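Local structure of predicted sugar phosphatases of the HAD superfamily (Cytophaga hutchinsonii, 2HX1) at residues A[138-150]-A[181-193]. The protein is probably a magnesium-dependent phosphatase of the haloacid dehalogenase (HAD) superfamily, predicted to act on sugar phosphates. Numbering follows the deposited sequence.
With EDO (1,2-ethanediol), chain N.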
ATOM      1  N   LEU A 138     -13.942 -17.161   3.169  1.00 20.46           N
ATOM      2  CA  LEU A 138     -13.302 -17.480   1.888  1.00 22.01           C
ATOM      3  C   LEU A 138     -12.509 -18.803   2.031  1.00 22.48           C
ATOM      4  O   LEU A 138     -11.611 -18.914   2.864  1.00 19.64           O
ATOM      5  CB  LEU A 138     -12.414 -16.311   1.426  1.00 20.52           C
ATOM      6  CG  LEU A 138     -13.066 -15.351   0.420  1.00 15.54           C
ATOM      7  CD1 LEU A 138     -14.432 -14.934   0.951  1.00 18.30           C
ATOM      8  CD2 LEU A 138     -12.189 -14.143   0.150  1.00 21.43           C
ATOM      9  N   LEU A 139     -12.898 -19.825   1.260  1.00 22.29           N
ATOM     10  CA  LEU A 139     -12.403 -21.208   1.489  1.00 22.97           C
ATOM     11  C   LEU A 139     -11.614 -21.792   0.309  1.00 22.58           C
ATOM     12  O   LEU A 139     -10.672 -22.572   0.518  1.00 22.68           O
ATOM     13  CB  LEU A 139     -13.564 -22.164   1.799  1.00 21.42           C
ATOM     14  CG  LEU A 139     -14.398 -21.880   3.050  1.00 25.82           C
ATOM     15  CD1 LEU A 139     -15.638 -22.718   2.987  1.00 23.47           C
ATOM     16  CD2 LEU A 139     -13.600 -22.193   4.326  1.00 20.70           C
ATOM     17  N   ASP A 140     -12.033 -21.460  -0.907  1.00 22.91           N
ATOM     18  CA  ASP A 140     -11.447 -22.044  -2.119  1.00 23.78           C
ATOM     19  C   ASP A 140     -11.639 -21.050  -3.285  1.00 25.31           C
ATOM     20  O   ASP A 140     -12.635 -20.370  -3.353  1.00 23.95           O
ATOM     21  CB  ASP A 140     -12.115 -23.397  -2.409  1.00 22.41           C
ATOM     22  CG  ASP A 140     -11.305 -24.281  -3.348  1.00 31.31           C
ATOM     23  OD1 ASP A 140     -11.121 -23.902  -4.510  1.00 43.01           O
ATOM     24  OD2 ASP A 140     -10.873 -25.382  -2.940  1.00 41.92           O
ATOM     25  N   ASP A 141     -10.654 -20.950  -4.177  1.00 26.81           N
ATOM     26  CA  ASP A 141     -10.769 -20.092  -5.361  1.00 26.47           C
ATOM     27  C   ASP A 141     -11.752 -20.648  -6.401  1.00 27.57           C
ATOM     28  O   ASP A 141     -12.308 -19.895  -7.222  1.00 25.74           O
ATOM     29  CB  ASP A 141      -9.396 -19.858  -5.997  1.00 26.36           C
ATOM     30  CG  ASP A 141      -8.744 -21.158  -6.456  1.00 27.82           C
ATOM     31  OD1 ASP A 141      -8.349 -21.926  -5.570  1.00 26.05           O
ATOM     32  OD2 ASP A 141      -8.629 -21.395  -7.680  1.00 24.21           O
ATOM     33  N   GLU A 142     -12.006 -21.952  -6.340  1.00 26.53           N
ATOM     34  CA  GLU A 142     -12.932 -22.593  -7.275  1.00 27.80           C
ATOM     35  C   GLU A 142     -14.330 -22.734  -6.686  1.00 27.13           C
ATOM     36  O   GLU A 142     -14.499 -22.667  -5.483  1.00 27.03           O
ATOM     37  CB  GLU A 142     -12.415 -23.975  -7.670  1.00 28.95           C
ATOM     38  CG  GLU A 142     -11.183 -23.901  -8.515  1.00 34.45           C
ATOM     39  CD  GLU A 142     -10.609 -25.270  -8.859  1.00 44.48           C
ATOM     40  OE1 GLU A 142     -10.730 -26.216  -8.040  1.00 49.22           O
ATOM     41  OE2 GLU A 142     -10.016 -25.384  -9.950  1.00 51.25           O
ATOM     42  N   GLY A 143     -15.323 -22.945  -7.550  1.00 24.28           N
ATOM     43  CA  GLY A 143     -16.656 -23.334  -7.109  1.00 23.88           C
ATOM     44  C   GLY A 143     -17.693 -22.259  -7.264  1.00 25.19           C
ATOM     45  O   GLY A 143     -18.855 -22.464  -6.921  1.00 26.95           O
ATOM     46  N   PHE A 144     -17.290 -21.101  -7.786  1.00 23.47           N
ATOM     47  CA  PHE A 144     -18.211 -20.000  -7.960  1.00 21.21           C
ATOM     48  C   PHE A 144     -17.836 -19.110  -9.136  1.00 21.21           C
ATOM     49  O   PHE A 144     -16.690 -19.117  -9.602  1.00 21.16           O
ATOM     50  CB  PHE A 144     -18.300 -19.171  -6.669  1.00 22.35           C
ATOM     51  CG  PHE A 144     -17.004 -18.544  -6.255  1.00 19.70           C
ATOM     52  CD1 PHE A 144     -16.077 -19.267  -5.509  1.00 22.02           C
ATOM     53  CD2 PHE A 144     -16.739 -17.213  -6.578  1.00 19.75           C
ATOM     54  CE1 PHE A 144     -14.853 -18.695  -5.144  1.00 26.16           C
ATOM     55  CE2 PHE A 144     -15.554 -16.612  -6.219  1.00 21.24           C
ATOM     56  CZ  PHE A 144     -14.580 -17.360  -5.497  1.00 24.52           C
ATOM     57  N   ASN A 145     -18.824 -18.355  -9.617  1.00 20.96           N
ATOM     58  CA  ASN A 145     -18.639 -17.418 -10.720  1.00 21.21           C
ATOM     59  C   ASN A 145     -18.090 -16.146 -10.148  1.00 21.25           C
ATOM     60  O   ASN A 145     -18.767 -15.473  -9.375  1.00 20.21           O
ATOM     61  CB  ASN A 145     -19.937 -17.113 -11.493  1.00 22.04           C
ATOM     62  CG  ASN A 145     -19.721 -16.129 -12.663  1.00 24.17           C
ATOM     63  OD1 ASN A 145     -19.208 -15.011 -12.479  1.00 18.05           O
ATOM     64  ND2 ASN A 145     -20.138 -16.535 -13.871  1.00 24.53           N
ATOM     65  N   TRP A 146     -16.864 -15.804 -10.546  1.00 22.82           N
ATOM     66  CA  TRP A 146     -16.157 -14.676  -9.959  1.00 22.90           C
ATOM     67  C   TRP A 146     -16.797 -13.331 -10.278  1.00 22.64           C
ATOM     68  O   TRP A 146     -16.821 -12.454  -9.445  1.00 24.11           O
ATOM     69  CB  TRP A 146     -14.695 -14.629 -10.427  1.00 24.82           C
ATOM     70  CG  TRP A 146     -13.727 -15.544  -9.690  1.00 24.48           C
ATOM     71  CD1 TRP A 146     -14.021 -16.666  -8.977  1.00 22.97           C
ATOM     72  CD2 TRP A 146     -12.302 -15.424  -9.671  1.00 21.33           C
ATOM     73  NE1 TRP A 146     -12.870 -17.244  -8.491  1.00 23.13           N
ATOM     74  CE2 TRP A 146     -11.798 -16.501  -8.903  1.00 22.40           C
ATOM     75  CE3 TRP A 146     -11.409 -14.512 -10.212  1.00 21.69           C
ATOM     76  CZ2 TRP A 146     -10.437 -16.683  -8.671  1.00 25.50           C
ATOM     77  CZ3 TRP A 146     -10.050 -14.699  -9.982  1.00 23.10           C
ATOM     78  CH2 TRP A 146      -9.581 -15.765  -9.207  1.00 20.95           C
ATOM     79  N   PHE A 147     -17.269 -13.146 -11.500  1.00 22.62           N
ATOM     80  CA  PHE A 147     -17.891 -11.882 -11.884  1.00 23.44           C
ATOM     81  C   PHE A 147     -19.109 -11.623 -11.029  1.00 23.36           C
ATOM     82  O   PHE A 147     -19.275 -10.507 -10.467  1.00 23.25           O
ATOM     83  CB  PHE A 147     -18.265 -11.888 -13.357  1.00 24.58           C
ATOM     84  CG  PHE A 147     -19.128 -10.727 -13.794  1.00 25.14           C
ATOM     85  CD1 PHE A 147     -18.599  -9.463 -13.958  1.00 24.79           C
ATOM     86  CD2 PHE A 147     -20.484 -10.927 -14.119  1.00 27.77           C
ATOM     87  CE1 PHE A 147     -19.399  -8.400 -14.413  1.00 26.51           C
ATOM     88  CE2 PHE A 147     -21.284  -9.870 -14.571  1.00 28.93           C
ATOM     89  CZ  PHE A 147     -20.736  -8.608 -14.736  1.00 28.57           C
ATOM     90  N   HIS A 148     -19.942 -12.657 -10.906  1.00 22.61           N
ATOM     91  CA  HIS A 148     -21.143 -12.583 -10.082  1.00 22.22           C
ATOM     92  C   HIS A 148     -20.852 -12.409  -8.601  1.00 21.77           C
ATOM     93  O   HIS A 148     -21.334 -11.485  -7.941  1.00 22.12           O
ATOM     94  CB  HIS A 148     -22.018 -13.825 -10.296  1.00 24.45           C
ATOM     95  CG  HIS A 148     -22.641 -13.892 -11.655  1.00 28.78           C
ATOM     96  ND1 HIS A 148     -23.086 -15.075 -12.214  1.00 29.41           N
ATOM     97  CD2 HIS A 148     -22.882 -12.923 -12.573  1.00 31.07           C
ATOM     98  CE1 HIS A 148     -23.570 -14.828 -13.419  1.00 34.93           C
ATOM     99  NE2 HIS A 148     -23.448 -13.532 -13.666  1.00 31.78           N
ATOM    100  N   ASP A 149     -19.999 -13.271  -8.077  1.00 23.29           N
ATOM    101  CA  ASP A 149     -19.871 -13.419  -6.618  1.00 22.10           C
ATOM    102  C   ASP A 149     -18.801 -12.593  -5.955  1.00 21.81           C
ATOM    103  O   ASP A 149     -18.898 -12.336  -4.762  1.00 23.17           O
ATOM    104  CB  ASP A 149     -19.751 -14.896  -6.287  1.00 21.68           C
ATOM    105  CG  ASP A 149     -21.011 -15.658  -6.671  1.00 28.23           C
ATOM    106  OD1 ASP A 149     -22.027 -14.970  -6.957  1.00 25.87           O
ATOM    107  OD2 ASP A 149     -21.004 -16.911  -6.670  1.00 27.18           O
ATOM    108  N   LEU A 150     -17.796 -12.134  -6.697  1.00 22.55           N
ATOM    109  CA  LEU A 150     -16.899 -11.104  -6.158  1.00 21.71           C
ATOM    110  C   LEU A 150     -17.613  -9.770  -6.002  1.00 21.27           C
ATOM    111  O   LEU A 150     -17.454  -9.067  -4.991  1.00 20.62           O
ATOM    112  CB  LEU A 150     -15.662 -10.909  -7.036  1.00 21.66           C
ATOM    113  CG  LEU A 150     -14.804 -12.181  -7.041  1.00 25.70           C
ATOM    114  CD1 LEU A 150     -13.561 -11.971  -7.826  1.00 19.85           C
ATOM    115  CD2 LEU A 150     -14.484 -12.666  -5.604  1.00 16.93           C
ATOM    116  N   ALA A 181      -1.825 -19.878 -10.327  1.00 21.01           N
ATOM    117  CA  ALA A 181      -3.243 -19.673 -10.171  1.00 20.47           C
ATOM    118  C   ALA A 181      -3.441 -18.808  -8.925  1.00 21.80           C
ATOM    119  O   ALA A 181      -2.653 -18.878  -7.967  1.00 21.33           O
ATOM    120  CB  ALA A 181      -3.944 -21.011 -10.006  1.00 19.34           C
ATOM    121  N   ILE A 182      -4.453 -17.961  -8.965  1.00 21.26           N
ATOM    122  CA  ILE A 182      -4.785 -17.120  -7.837  1.00 20.59           C
ATOM    123  C   ILE A 182      -5.424 -18.011  -6.769  1.00 22.73           C
ATOM    124  O   ILE A 182      -6.365 -18.758  -7.063  1.00 22.15           O
ATOM    125  CB  ILE A 182      -5.734 -15.998  -8.262  1.00 20.61           C
ATOM    126  CG1 ILE A 182      -5.067 -15.107  -9.316  1.00 20.32           C
ATOM    127  CG2 ILE A 182      -6.122 -15.152  -7.093  1.00 18.98           C
ATOM    128  CD1 ILE A 182      -6.045 -14.203 -10.054  1.00 22.14           C
ATOM    129  N   ALA A 183      -4.892 -17.937  -5.546  1.00 21.99           N
ATOM    130  CA  ALA A 183      -5.345 -18.753  -4.412  1.00 21.09           C
ATOM    131  C   ALA A 183      -6.374 -17.971  -3.652  1.00 21.84           C
ATOM    132  O   ALA A 183      -6.577 -16.784  -3.913  1.00 25.84           O
ATOM    133  CB  ALA A 183      -4.200 -19.114  -3.484  1.00 20.44           C
ATOM    134  N   ILE A 184      -7.030 -18.633  -2.702  1.00 20.85           N
ATOM    135  CA  ILE A 184      -8.133 -18.001  -1.957  1.00 21.84           C
ATOM    136  C   ILE A 184      -7.642 -16.745  -1.182  1.00 21.95           C
ATOM    137  O   ILE A 184      -8.340 -15.721  -1.110  1.00 18.46           O
ATOM    138  CB  ILE A 184      -8.893 -19.028  -1.095  1.00 19.36           C
ATOM    139  CG1 ILE A 184     -10.233 -18.448  -0.626  1.00 24.23           C
ATOM    140  CG2 ILE A 184      -8.005 -19.577   0.090  1.00 16.40           C
ATOM    141  CD1 ILE A 184     -11.224 -18.026  -1.790  1.00 19.26           C
ATOM    142  N   GLY A 185      -6.405 -16.801  -0.670  1.00 22.33           N
ATOM    143  CA  GLY A 185      -5.810 -15.642  -0.007  1.00 21.42           C
ATOM    144  C   GLY A 185      -5.644 -14.502  -0.960  1.00 20.12           C
ATOM    145  O   GLY A 185      -5.759 -13.332  -0.588  1.00 22.43           O
ATOM    146  N   GLY A 186      -5.368 -14.836  -2.206  1.00 22.46           N
ATOM    147  CA  GLY A 186      -5.220 -13.838  -3.263  1.00 21.76           C
ATOM    148  C   GLY A 186      -6.553 -13.229  -3.618  1.00 21.84           C
ATOM    149  O   GLY A 186      -6.640 -12.044  -3.860  1.00 21.11           O
ATOM    150  N   VAL A 187      -7.599 -14.039  -3.634  1.00 21.08           N
ATOM    151  CA  VAL A 187      -8.946 -13.516  -3.819  1.00 21.28           C
ATOM    152  C   VAL A 187      -9.298 -12.498  -2.718  1.00 21.95           C
ATOM    153  O   VAL A 187      -9.888 -11.460  -2.999  1.00 21.76           O
ATOM    154  CB  VAL A 187      -9.988 -14.656  -3.878  1.00 21.28           C
ATOM    155  CG1 VAL A 187     -11.445 -14.113  -3.891  1.00 16.30           C
ATOM    156  CG2 VAL A 187      -9.737 -15.500  -5.090  1.00 17.54           C
ATOM    157  N   ALA A 188      -8.964 -12.810  -1.463  1.00 20.67           N
ATOM    158  CA  ALA A 188      -9.166 -11.866  -0.370  1.00 17.48           C
ATOM    159  C   ALA A 188      -8.362 -10.607  -0.641  1.00 18.04           C
ATOM    160  O   ALA A 188      -8.881  -9.513  -0.491  1.00 17.15           O
ATOM    161  CB  ALA A 188      -8.761 -12.504   0.985  1.00 16.45           C
ATOM    162  N   THR A 189      -7.095 -10.766  -1.042  1.00 19.84           N
ATOM    163  CA  THR A 189      -6.229  -9.630  -1.340  1.00 21.23           C
ATOM    164  C   THR A 189      -6.863  -8.703  -2.391  1.00 22.09           C
ATOM    165  O   THR A 189      -6.805  -7.470  -2.267  1.00 23.06           O
ATOM    166  CB  THR A 189      -4.829 -10.111  -1.809  1.00 22.26           C
ATOM    167  OG1 THR A 189      -4.162 -10.779  -0.727  1.00 21.37           O
ATOM    168  CG2 THR A 189      -3.976  -8.948  -2.278  1.00 17.45           C
HETATM  169  N   MSE A 190      -7.459  -9.310  -3.423  1.00 21.93           N
HETATM  170  CA  MSE A 190      -8.111  -8.570  -4.504  1.00 22.11           C
HETATM  171  C   MSE A 190      -9.311  -7.836  -4.008  1.00 19.92           C
HETATM  172  O   MSE A 190      -9.537  -6.694  -4.380  1.00 23.23           O
HETATM  173  CB  MSE A 190      -8.565  -9.533  -5.581  1.00 20.30           C
HETATM  174  CG  MSE A 190      -7.411 -10.085  -6.380  1.00 30.79           C
HETATM  175 SE   MSE A 190      -7.960 -11.375  -7.740  0.70 29.33          SE
HETATM  176  CE  MSE A 190      -9.647 -11.932  -7.241  1.00 40.72           C
ATOM    177  N   ILE A 191     -10.125  -8.507  -3.200  1.00 20.24           N
ATOM    178  CA  ILE A 191     -11.276  -7.859  -2.591  1.00 20.03           C
ATOM    179  C   ILE A 191     -10.820  -6.663  -1.751  1.00 20.96           C
ATOM    180  O   ILE A 191     -11.377  -5.550  -1.818  1.00 21.25           O
ATOM    181  CB  ILE A 191     -12.059  -8.842  -1.724  1.00 21.81           C
ATOM    182  CG1 ILE A 191     -12.730  -9.927  -2.604  1.00 25.76           C
ATOM    183  CG2 ILE A 191     -13.131  -8.087  -0.920  1.00 16.03           C
ATOM    184  CD1 ILE A 191     -13.225 -11.185  -1.786  1.00 20.97           C
ATOM    185  N   GLU A 192      -9.788  -6.892  -0.951  1.00 21.18           N
ATOM    186  CA  GLU A 192      -9.251  -5.858  -0.099  1.00 24.19           C
ATOM    187  C   GLU A 192      -8.643  -4.662  -0.856  1.00 24.94           C
ATOM    188  O   GLU A 192      -8.574  -3.554  -0.325  1.00 24.28           O
ATOM    189  CB  GLU A 192      -8.245  -6.480   0.865  1.00 25.37           C
ATOM    190  CG  GLU A 192      -8.906  -7.375   1.905  1.00 22.80           C
ATOM    191  CD  GLU A 192      -7.906  -7.933   2.924  1.00 26.94           C
ATOM    192  OE1 GLU A 192      -6.834  -8.426   2.517  1.00 28.34           O
ATOM    193  OE2 GLU A 192      -8.203  -7.860   4.137  1.00 30.79           O
ATOM    194  N   SER A 193      -8.237  -4.872  -2.100  1.00 25.88           N
ATOM    195  CA  SER A 193      -7.749  -3.749  -2.933  1.00 25.94           C
ATOM    196  C   SER A 193      -8.876  -2.775  -3.301  1.00 23.63           C
ATOM    197  O   SER A 193      -8.614  -1.626  -3.573  1.00 25.40           O
ATOM    198  CB  SER A 193      -7.026  -4.265  -4.192  1.00 25.14           C
ATOM    199  OG  SER A 193      -7.942  -4.774  -5.154  1.00 22.49           O
TER
HETATM  200  C1  EDO N 309      -7.806 -26.979  -6.939  1.00 56.10           C
HETATM  201  O1  EDO N 309      -6.777 -26.074  -7.364  1.00 55.07           O
HETATM  202  C2  EDO N 309      -8.474 -26.441  -5.684  1.00 60.89           C
HETATM  203  O2  EDO N 309      -8.262 -25.021  -5.550  1.00 61.23           O
HETATM  204  O   HOH W   1      -7.768 -19.276  -9.287  1.00 20.40           O
HETATM  205  O   HOH W   2      -6.948 -21.599  -3.023  1.00 25.57           O
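Ile184 lays its CG1–CD1 branch against the backbone of Leu138 to Asp141, CD1 lying 3.2 Å from Asp140 O. The chi1 of -165°, which swings CG1 away from its own backbone N, aims that branch at the loop; isoleucine suits the place because the branch is apolar and long enough to follow the backbone, and Val166 packs on it too. Leu138 extends the apolar surface: its CB packs on Ile184, while CD2 meets Ile191 CD1 tip to tip at 3.7 Å.

Farther along, Val187 divides its methyls, CG1 to Leu150 CD2 and CG2 to Trp146 CZ2 (3.8 Å). The Trp146 ring receives Ile182 CD1 at its edge. Met190, deposited as selenomethionine with selenium replacing sulfur, makes an oblique Met-aromatic contact, SE 5.4 Å from the centroid of the Trp146 six-membered ring and 49° off its normal; its CE separately touches Trp146 CZ3. Here strand 133-138 of a five-stranded parallel sheet leads through a loop into helix 146-159, and helix 184-195 packs on both, in what is probably the cap domain. Phe147 of the second subunit meets Trp146 edge to face.

Two waters bridge the segments. Aspartate suits 141 because each oxygen takes one: the water on OD2 also donates to Ile182 O, that on OD1 accepts from Ile184 N. Tyr173 OH also hydrogen-bonds to Asp141 OD2.

Within 138-150, Trp146 NE1 donates nearly in its ring plane to Asp141 O (3.0 Å), fixing the indole; tryptophan offers both this N-H and a broad apolar surface. Asp140 OD1 accepts from Glu142 N at 2.8 Å through its anti lone pair, an Asx turn; an alanine here would probably leave that N-H without its acceptor and let the loop carrying Asp141 shift.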